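Local coordinates for putative DNA-binding protein (Bacteroides fragilis, PDB 3BS3), which probably binds DNA as a small helix-turn-helix protein of the XRE family, the group that includes phage Cro and C1 repressors, at residues Met11-Lys16 with Lys47-Leu52. Residues are numbered along the deposited sequence; the frame is centred on the assembly and turned at random. Where two conformers were deposited one is given.
Sequences MLNRIK and KSQPSL
Asn13 and Gln49 meet through their side-chain amides: ND2 of Asn13 donates to OE1 of Gln49 over 2.8 Å, and the N-H points almost straight at the oxygen, at 171°. OE1 lies practically in the plane of the Asn13 amide, yet the two amides are turned 68° against each other, and ND2 is tilted out of the carbonyl plane of Gln49. Gln49 reaches this position by a bend at chi2, which brings the amide towards residues 11-14. Its NE2 meets the Leu12 methyl CD2 at 3.9 Å, where the two side chains cross at an angle, and donates to the side chain of Asn46, whose OD1 also takes the backbone N-H of Asn13.

Asn13 works with both ends of its amide. With CG standing between the backbone N and the carbonyl carbon (chi1 77°), OD1 turns onto its own chain and accepts from N of Ile15 at 2.9 Å, on a lone pair, closing an Asx turn just where helix 15-21 begins. ND2 has a second acceptor in the carbonyl oxygen of Trp43, so bonds at both ends hold this buried amide and fix which end is oxygen.

Next to the amides the contact turns greasy. The Ile15 methyl CD1 touches CG of the Pro50 ring at 4.2 Å, the two side chains running past each other in opposite senses. Both also pack on Leu55 of helix 52-62, while Asn13 packs on Leu52 and Gln49 on Asp53, both of the second subunit. The amide pair thus ties the start of helix 15-21 to the loop between helices 37-44 and 52-62, within the compact all-helical fold of XRE-family helix-turn-helix domains.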
loop_
_atom_site.group_PDB
_atom_site.type_symbol
_atom_site.label_atom_id
_atom_site.label_comp_id
_atom_site.label_asym_id
_atom_site.label_seq_id
_atom_site.Cartn_x
_atom_site.Cartn_y
_atom_site.Cartn_z
HETATM N N MSE A 11 8.274 -5.934 -0.778
HETATM C CA MSE A 11 7.352 -5.678 0.323
HETATM C C MSE A 11 6.048 -6.431 0.086
HETATM O O MSE A 11 5.396 -6.309 -0.969
HETATM C CB MSE A 11 7.134 -4.166 0.497
HETATM C CG MSE A 11 6.038 -3.741 1.474
HETATM SE SE MSE A 11 6.218 -1.819 1.816
HETATM C CE MSE A 11 6.083 -1.184 -0.014
ATOM N N LEU A 12 5.668 -7.236 1.075
ATOM C CA LEU A 12 4.456 -8.003 0.958
ATOM C C LEU A 12 3.555 -7.670 2.127
ATOM O O LEU A 12 3.876 -6.804 2.947
ATOM C CB LEU A 12 4.775 -9.501 0.901
ATOM C CG LEU A 12 5.682 -10.055 -0.204
ATOM C CD1 LEU A 12 6.070 -11.469 0.155
ATOM C CD2 LEU A 12 5.012 -10.013 -1.601
ATOM N N ASN A 13 2.402 -8.332 2.183
ATOM C CA ASN A 13 1.524 -8.134 3.306
ATOM C C ASN A 13 1.400 -9.398 4.153
ATOM O O ASN A 13 1.712 -10.483 3.689
ATOM C CB ASN A 13 0.154 -7.627 2.833
ATOM C CG ASN A 13 -0.709 -8.731 2.236
ATOM O OD1 ASN A 13 -1.219 -9.588 2.964
ATOM N ND2 ASN A 13 -0.903 -8.694 0.910
ATOM N N ARG A 14 0.922 -9.213 5.374
ATOM C CA ARG A 14 0.750 -10.311 6.338
ATOM C C ARG A 14 -0.706 -10.581 6.635
ATOM O O ARG A 14 -1.042 -11.157 7.683
ATOM C CB ARG A 14 1.491 -9.984 7.652
ATOM C CG ARG A 14 2.946 -9.707 7.489
ATOM C CD ARG A 14 3.632 -9.538 8.834
ATOM N NE ARG A 14 3.608 -10.779 9.624
ATOM C CZ ARG A 14 2.906 -10.945 10.750
ATOM N NH1 ARG A 14 2.125 -9.975 11.218
ATOM N NH2 ARG A 14 2.970 -12.100 11.412
ATOM N N ILE A 15 -1.599 -10.171 5.729
ATOM C CA ILE A 15 -3.024 -10.284 6.027
ATOM C C ILE A 15 -3.440 -11.727 6.302
ATOM O O ILE A 15 -4.239 -11.990 7.193
ATOM C CB ILE A 15 -3.893 -9.628 4.906
ATOM C CG1 ILE A 15 -3.620 -8.117 4.918
ATOM C CG2 ILE A 15 -5.367 -9.919 5.144
ATOM C CD1 ILE A 15 -4.156 -7.415 3.654
ATOM N N LYS A 16 -2.890 -12.694 5.567
ATOM C CA LYS A 16 -3.311 -14.078 5.782
ATOM C C LYS A 16 -2.971 -14.545 7.203
ATOM O O LYS A 16 -3.791 -15.197 7.856
ATOM C CB LYS A 16 -2.660 -14.991 4.749
ATOM C CG LYS A 16 -3.239 -16.417 4.717
ATOM C CD LYS A 16 -2.448 -17.281 3.741
ATOM C CE LYS A 16 -1.020 -17.510 4.244
ATOM N NZ LYS A 16 -0.903 -18.598 5.286
ATOM N N LYS A 47 -0.766 -12.242 -4.265
ATOM C CA LYS A 47 -0.871 -12.129 -5.722
ATOM C C LYS A 47 -1.186 -10.702 -6.159
ATOM O O LYS A 47 -0.860 -10.303 -7.281
ATOM C CB LYS A 47 -1.946 -13.073 -6.272
ATOM C CG LYS A 47 -1.668 -14.541 -6.041
ATOM C CD LYS A 47 -2.611 -15.411 -6.855
ATOM C CE LYS A 47 -2.651 -16.830 -6.309
ATOM N NZ LYS A 47 -3.285 -17.758 -7.288
ATOM N N SER A 48 -1.857 -9.966 -5.276
ATOM C CA SER A 48 -2.080 -8.536 -5.488
ATOM C C SER A 48 -2.011 -7.857 -4.128
ATOM O O SER A 48 -1.923 -8.523 -3.095
ATOM C CB SER A 48 -3.424 -8.270 -6.158
ATOM O OG SER A 48 -4.475 -8.536 -5.256
ATOM N N GLN A 49 -2.017 -6.524 -4.128
ATOM C CA GLN A 49 -1.759 -5.792 -2.884
ATOM C C GLN A 49 -2.751 -4.663 -2.653
ATOM O O GLN A 49 -3.146 -3.987 -3.611
ATOM C CB GLN A 49 -0.330 -5.197 -2.929
ATOM C CG GLN A 49 0.812 -6.196 -3.090
ATOM C CD GLN A 49 0.933 -7.151 -1.909
ATOM O OE1 GLN A 49 0.418 -6.884 -0.829
ATOM N NE2 GLN A 49 1.616 -8.272 -2.122
ATOM N N PRO A 50 -3.126 -4.439 -1.386
ATOM C CA PRO A 50 -3.983 -3.326 -1.000
ATOM C C PRO A 50 -3.213 -2.005 -1.106
ATOM O O PRO A 50 -1.970 -1.994 -1.021
ATOM C CB PRO A 50 -4.306 -3.626 0.451
ATOM C CG PRO A 50 -3.090 -4.411 0.956
ATOM C CD PRO A 50 -2.710 -5.252 -0.219
ATOM N N SER A 51 -3.954 -0.915 -1.300
ATOM C CA SER A 51 -3.383 0.429 -1.174
ATOM C C SER A 51 -3.117 0.695 0.309
ATOM O O SER A 51 -3.653 -0.015 1.174
ATOM C CB SER A 51 -4.370 1.454 -1.721
ATOM O OG SER A 51 -5.489 1.535 -0.854
ATOM N N LEU A 52 -2.318 1.722 0.615
ATOM C CA LEU A 52 -2.029 2.004 2.032
ATOM C C LEU A 52 -3.295 2.322 2.846
ATOM O O LEU A 52 -3.393 1.904 3.997
ATOM C CB LEU A 52 -1.012 3.141 2.171
ATOM C CG LEU A 52 0.388 2.909 1.584
ATOM C CD1 LEU A 52 1.265 4.124 1.856
ATOM C CD2 LEU A 52 1.012 1.659 2.221
#